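Long-range contacts in glycoside hydrolase family protein (Novosphingobium sp. PP1Y, PDB 6Q2F), which probably hydrolyses terminal alpha-L-rhamnosyl residues of glycosides, acting as an alpha-L-rhamnosidase: residues D74-K79 / A121-L126; L1057-V1062 / E1091-N1096. All coordinates share one frame; numbering follows the deposited sequence.

Contact 1. Residues D74-K79 / A121-L126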
loop_
_atom_site.group_PDB
_atom_site.type_symbol
_atom_site.label_atom_id
_atom_site.label_comp_id
_atom_site.label_asym_id
_atom_site.label_seq_id
_atom_site.Cartn_x
_atom_site.Cartn_y
_atom_site.Cartn_z
ATOM N N ASP A 74 3.496 28.976 -3.668
ATOM C CA ASP A 74 2.918 27.658 -3.388
ATOM C C ASP A 74 2.256 27.629 -2.021
ATOM O O ASP A 74 1.098 27.208 -1.885
ATOM C CB ASP A 74 3.988 26.573 -3.436
ATOM C CG ASP A 74 4.413 26.216 -4.842
ATOM O OD1 ASP A 74 3.851 26.768 -5.810
ATOM O OD2 ASP A 74 5.310 25.354 -4.965
ATOM N N LEU A 75 2.989 28.035 -0.981
ATOM C CA LEU A 75 2.458 27.851 0.365
ATOM C C LEU A 75 1.357 28.861 0.663
ATOM O O LEU A 75 0.430 28.556 1.420
ATOM C CB LEU A 75 3.584 27.924 1.392
ATOM C CG LEU A 75 4.284 26.588 1.693
ATOM C CD1 LEU A 75 4.910 25.977 0.443
ATOM C CD2 LEU A 75 5.323 26.753 2.795
ATOM N N GLU A 76 1.416 30.044 0.051
ATOM C CA GLU A 76 0.307 30.979 0.191
ATOM C C GLU A 76 -0.937 30.464 -0.527
ATOM O O GLU A 76 -2.058 30.679 -0.052
ATOM C CB GLU A 76 0.693 32.368 -0.336
ATOM C CG GLU A 76 1.710 33.116 0.545
ATOM C CD GLU A 76 2.237 34.364 -0.129
ATOM O OE1 GLU A 76 2.689 35.275 0.594
ATOM O OE2 GLU A 76 2.190 34.433 -1.369
ATOM N N TRP A 77 -0.768 29.795 -1.677
ATOM C CA TRP A 77 -1.914 29.171 -2.337
ATOM C C TRP A 77 -2.560 28.116 -1.439
ATOM O O TRP A 77 -3.785 28.061 -1.304
ATOM C CB TRP A 77 -1.505 28.551 -3.673
ATOM C CG TRP A 77 -2.617 27.712 -4.249
ATOM C CD1 TRP A 77 -3.782 28.164 -4.796
ATOM C CD2 TRP A 77 -2.692 26.277 -4.290
ATOM N NE1 TRP A 77 -4.575 27.101 -5.184
ATOM C CE2 TRP A 77 -3.924 25.934 -4.887
ATOM C CE3 TRP A 77 -1.842 25.259 -3.884
ATOM C CZ2 TRP A 77 -4.316 24.608 -5.091
ATOM C CZ3 TRP A 77 -2.233 23.938 -4.085
ATOM C CH2 TRP A 77 -3.454 23.624 -4.683
HETATM N N MSE A 78 -1.742 27.295 -0.789
HETATM C CA MSE A 78 -2.214 26.215 0.073
HETATM C C MSE A 78 -3.025 26.757 1.227
HETATM O O MSE A 78 -4.026 26.160 1.623
HETATM C CB MSE A 78 -1.043 25.399 0.611
HETATM C CG MSE A 78 -0.350 24.530 -0.420
HETATM SE SE MSE A 78 1.268 23.646 0.335
HETATM C CE MSE A 78 2.042 22.961 -1.315
ATOM N N LYS A 79 -2.584 27.883 1.790
ATOM C CA LYS A 79 -3.391 28.538 2.816
ATOM C C LYS A 79 -4.728 28.999 2.255
ATOM O O LYS A 79 -5.772 28.727 2.856
ATOM C CB LYS A 79 -2.642 29.710 3.446
ATOM C CG LYS A 79 -1.502 29.268 4.327
ATOM C CD LYS A 79 -1.996 28.278 5.384
ATOM C CE LYS A 79 -2.894 28.944 6.400
ATOM N NZ LYS A 79 -3.073 28.026 7.554
ATOM N N ALA A 121 6.380 27.509 6.183
ATOM C CA ALA A 121 5.397 26.598 6.761
ATOM C C ALA A 121 5.137 26.955 8.216
ATOM O O ALA A 121 3.988 26.988 8.662
ATOM C CB ALA A 121 5.870 25.149 6.638
ATOM N N ASP A 122 6.203 27.247 8.971
ATOM C CA ASP A 122 6.030 27.719 10.336
ATOM C C ASP A 122 5.174 28.981 10.363
ATOM O O ASP A 122 4.197 29.061 11.111
ATOM C CB ASP A 122 7.396 27.970 10.965
ATOM C CG ASP A 122 7.300 28.499 12.379
ATOM O OD1 ASP A 122 6.912 27.716 13.283
ATOM O OD2 ASP A 122 7.618 29.686 12.589
ATOM N N ARG A 123 5.527 29.976 9.545
ATOM C CA ARG A 123 4.786 31.236 9.533
ATOM C C ARG A 123 3.324 31.022 9.143
ATOM O O ARG A 123 2.420 31.638 9.719
ATOM C CB ARG A 123 5.448 32.210 8.566
ATOM C CG ARG A 123 4.661 33.481 8.330
ATOM C CD ARG A 123 5.440 34.455 7.439
ATOM N NE ARG A 123 5.373 34.082 6.027
ATOM C CZ ARG A 123 4.326 34.325 5.242
ATOM N NH1 ARG A 123 3.253 34.948 5.733
ATOM N NH2 ARG A 123 4.345 33.940 3.966
ATOM N N LEU A 124 3.073 30.154 8.169
ATOM C CA LEU A 124 1.744 29.940 7.624
ATOM C C LEU A 124 0.971 28.841 8.341
ATOM O O LEU A 124 -0.175 28.568 7.968
ATOM C CB LEU A 124 1.850 29.619 6.131
ATOM C CG LEU A 124 2.335 30.812 5.314
ATOM C CD1 LEU A 124 2.551 30.456 3.842
ATOM C CD2 LEU A 124 1.316 31.944 5.444
ATOM N N ASP A 125 1.559 28.211 9.357
ATOM C CA ASP A 125 0.894 27.164 10.128
ATOM C C ASP A 125 0.509 25.975 9.242
ATOM O O ASP A 125 -0.612 25.477 9.274
ATOM C CB ASP A 125 -0.330 27.708 10.882
ATOM C CG ASP A 125 -0.863 26.715 11.897
ATOM O OD1 ASP A 125 -0.150 25.722 12.164
ATOM O OD2 ASP A 125 -1.978 26.913 12.420
ATOM N N LEU A 126 1.490 25.523 8.453
ATOM C CA LEU A 126 1.392 24.311 7.646
ATOM C C LEU A 126 2.348 23.274 8.219
ATOM O O LEU A 126 3.517 23.578 8.459
ATOM C CB LEU A 126 1.737 24.597 6.174
ATOM C CG LEU A 126 0.797 25.590 5.507
ATOM C CD1 LEU A 126 1.327 26.106 4.165
ATOM C CD2 LEU A 126 -0.564 24.937 5.343
HETATM O O HOH W 1 0.969 35.138 3.491
#
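Leu75 and Lys79 form a helix-to-helix packing contact, on the outside of the barrel, with Ala121 and Leu124 of helix 108-124 and with Leu126 just beyond its end. Two leucine branches carry much of the apolar layer: CD1 of Leu124 lies 3.7 Å from Leu75 CB, and CD1 of Leu126 lies 3.9 Å from Leu75 CG. Leu75 CD2 adds a looser contact with Ala121 CB (4.2 Å). On the barrel side, Leu86 of strand 85-91 touches Leu75, Met78 and Leu126. Lys79 bends at chi2 and chi3 (-54° and -69°), which lays its methylenes along Leu124 and Leu126, CD reaching Leu126 CD2 at 3.6 Å, and delivers NZ to Leu124 O at 3.0 Å, almost straight down the carbonyl. Exchanging Lys79 for alanine would probably leave that carbonyl without its ammonium partner and take away the methylenes that pack on Leu124 and Leu126. Helix 108-124 closes in a Schellman motif: Asp125 has positive phi, Leu126 N bonds to Ala121 O (2.9 Å) and Asp125 N to Asp122 O. Toward solvent, Glu76 OE1 and Arg123 NH2 form only a long salt bridge (4.0 Å); Arg123 NH2 has its stronger one with Glu120. Helices 68-81 and 108-124 successively connect parallel strands 56-62, 85-91 and 127-131, two neighbouring beta-alpha-beta units of a (beta/alpha)8 barrel.

Contact 2. Residues L1057-V1062 / E1091-N1096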
loop_
_atom_site.group_PDB
_atom_site.type_symbol
_atom_site.label_atom_id
_atom_site.label_comp_id
_atom_site.label_asym_id
_atom_site.label_seq_id
_atom_site.Cartn_x
_atom_site.Cartn_y
_atom_site.Cartn_z
ATOM N N LEU A 1057 -17.129 23.201 -12.298
ATOM C CA LEU A 1057 -17.544 23.665 -11.002
ATOM C C LEU A 1057 -17.899 25.097 -11.138
ATOM O O LEU A 1057 -17.441 25.738 -12.018
ATOM C CB LEU A 1057 -16.477 23.487 -9.928
ATOM C CG LEU A 1057 -15.062 24.024 -10.073
ATOM C CD1 LEU A 1057 -14.377 24.176 -8.736
ATOM C CD2 LEU A 1057 -14.236 23.166 -10.984
ATOM N N ALA A 1058 -18.728 25.596 -10.251
ATOM C CA ALA A 1058 -19.152 26.954 -10.314
ATOM C C ALA A 1058 -19.388 27.643 -9.009
ATOM O O ALA A 1058 -20.091 27.180 -8.171
ATOM C CB ALA A 1058 -20.403 27.042 -11.142
ATOM N N GLN A 1059 -18.799 28.803 -8.875
ATOM C CA GLN A 1059 -18.995 29.622 -7.685
ATOM C C GLN A 1059 -20.050 30.675 -8.017
ATOM O O GLN A 1059 -19.947 31.346 -9.044
ATOM C CB GLN A 1059 -17.656 30.252 -7.242
ATOM C CG GLN A 1059 -17.708 31.193 -6.035
ATOM C CD GLN A 1059 -18.251 32.580 -6.396
ATOM O OE1 GLN A 1059 -17.800 33.210 -7.355
ATOM N NE2 GLN A 1059 -19.230 33.046 -5.631
ATOM N N VAL A 1060 -21.066 30.809 -7.161
ATOM C CA VAL A 1060 -22.244 31.619 -7.456
ATOM C C VAL A 1060 -22.343 32.769 -6.465
ATOM O O VAL A 1060 -22.296 32.556 -5.247
ATOM C CB VAL A 1060 -23.528 30.777 -7.424
ATOM C CG1 VAL A 1060 -24.774 31.680 -7.636
ATOM C CG2 VAL A 1060 -23.438 29.691 -8.478
ATOM N N SER A 1061 -22.509 33.979 -6.989
ATOM C CA SER A 1061 -22.761 35.180 -6.207
ATOM C C SER A 1061 -24.110 35.762 -6.604
ATOM O O SER A 1061 -24.371 35.983 -7.791
ATOM C CB SER A 1061 -21.652 36.220 -6.410
ATOM O OG SER A 1061 -20.429 35.736 -5.868
ATOM N N VAL A 1062 -24.961 36.006 -5.611
ATOM C CA VAL A 1062 -26.287 36.583 -5.813
ATOM C C VAL A 1062 -26.307 37.931 -5.102
ATOM O O VAL A 1062 -26.076 37.996 -3.890
ATOM C CB VAL A 1062 -27.389 35.652 -5.292
ATOM C CG1 VAL A 1062 -28.765 36.329 -5.381
ATOM C CG2 VAL A 1062 -27.373 34.345 -6.065
ATOM N N GLU A 1091 -23.982 36.243 -10.705
ATOM C CA GLU A 1091 -22.662 36.045 -11.294
ATOM C C GLU A 1091 -22.203 34.643 -10.947
ATOM O O GLU A 1091 -22.269 34.239 -9.783
ATOM C CB GLU A 1091 -21.627 37.054 -10.780
ATOM C CG GLU A 1091 -22.110 38.481 -10.639
ATOM C CD GLU A 1091 -20.991 39.395 -10.184
ATOM O OE1 GLU A 1091 -19.862 39.260 -10.722
ATOM O OE2 GLU A 1091 -21.234 40.218 -9.274
ATOM N N ILE A 1092 -21.759 33.903 -11.956
ATOM C CA ILE A 1092 -21.425 32.496 -11.815
ATOM C C ILE A 1092 -20.045 32.301 -12.417
ATOM O O ILE A 1092 -19.870 32.446 -13.632
ATOM C CB ILE A 1092 -22.448 31.587 -12.497
ATOM C CG1 ILE A 1092 -23.847 31.868 -11.933
ATOM C CG2 ILE A 1092 -22.031 30.132 -12.337
ATOM C CD1 ILE A 1092 -24.927 30.948 -12.451
ATOM N N ARG A 1093 -19.059 31.988 -11.571
ATOM C CA ARG A 1093 -17.694 31.815 -12.028
ATOM C C ARG A 1093 -17.479 30.323 -12.239
ATOM O O ARG A 1093 -17.453 29.548 -11.267
ATOM C CB ARG A 1093 -16.718 32.413 -11.020
ATOM C CG ARG A 1093 -16.696 33.944 -11.070
ATOM C CD ARG A 1093 -16.014 34.574 -9.861
ATOM N NE ARG A 1093 -14.622 34.155 -9.723
ATOM C CZ ARG A 1093 -14.183 33.311 -8.793
ATOM N NH1 ARG A 1093 -15.025 32.783 -7.901
ATOM N NH2 ARG A 1093 -12.900 32.999 -8.754
ATOM N N VAL A 1094 -17.400 29.905 -13.503
ATOM C CA VAL A 1094 -17.229 28.500 -13.853
ATOM C C VAL A 1094 -15.775 28.250 -14.208
ATOM O O VAL A 1094 -15.205 28.941 -15.063
ATOM C CB VAL A 1094 -18.132 28.071 -15.016
ATOM C CG1 VAL A 1094 -17.913 26.584 -15.287
ATOM C CG2 VAL A 1094 -19.592 28.363 -14.697
ATOM N N ALA A 1095 -15.183 27.255 -13.560
ATOM C CA ALA A 1095 -13.836 26.791 -13.846
ATOM C C ALA A 1095 -13.913 25.416 -14.496
ATOM O O ALA A 1095 -14.747 24.584 -14.109
ATOM C CB ALA A 1095 -13.003 26.703 -12.559
ATOM N N ASN A 1096 -13.043 25.168 -15.473
ATOM C CA ASN A 1096 -12.906 23.843 -16.068
ATOM C C ASN A 1096 -11.456 23.387 -15.893
ATOM O O ASN A 1096 -10.682 24.014 -15.168
ATOM C CB ASN A 1096 -13.333 23.859 -17.534
ATOM C CG ASN A 1096 -12.501 24.810 -18.367
ATOM O OD1 ASN A 1096 -11.810 25.678 -17.826
ATOM N ND2 ASN A 1096 -12.573 24.664 -19.692
HETATM O O HOH W 2 -19.341 34.724 -8.843
HETATM O O HOH W 3 -24.108 39.096 -7.798
#
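Leu1057 to Ser1061 pair antiparallel with Ala1095 to Glu1091, the short strand axes 162° apart, through six backbone hydrogen bonds in the hydrogen-bonded pairs Leu1057-Ala1095, Gln1059-Arg1093 and Ser1061-Glu1091. The first of these is looser, Leu1057 N to Ala1095 O spanning 3.3 Å. At the other end Ser1061 N lies 2.8 Å from Glu1091 O. The intervening pairs put Ala1058, Val1060, Ile1092 and Val1094 on one face, where Ile1092 CG2 approaches Ala1058 CB at 3.7 Å and Val1060 lies alongside Ile1092, pointing the same way. That face meets Leu1049, Leu1051 and Val1054 of strand 1047-1055 in the second sheet, giving the core of a beta sandwich, consistent with a galactose-binding-like domain. The reverse face is more polar. Gln1059 starts with CG anti to its N (chi1 177°) and then folds over at chi2, bringing OE1 2.9 Å from Arg1093 NH1; OE1 lies in the guanidinium plane, whereas NH1 sits 29° off the amide carbonyl plane. NE2 of the same amide donates to Ser1061 OG at 3.0 Å, in the amide plane, and also to Asp1066 OD1, so bonds at both ends fix its flip. The Arg1093 side chain also touches Met710 and, on the neighbouring strand, Ile1028 and Thr1030.

How the contacts relate
Contact 1 closes in the chain long before contact 2 opens, and each belongs to a different domain: the first to the outer helices of the (beta/alpha)8 barrel, probably the catalytic domain as in related glycoside hydrolases, the second to the six-stranded sheet of the C-terminal beta sandwich. Their centres are 26 Å apart and their nearest atoms about 11 Å, so they do not touch and share no helix or sheet. One link between them is the loop before helix 712-726: Trp77 of 74-79 bonds to Ala708 and packs on Glu709, while 1091-1096 reaches the same loop through Ser706, Trp707 and Met710. The loop therefore touches both barrel and sandwich.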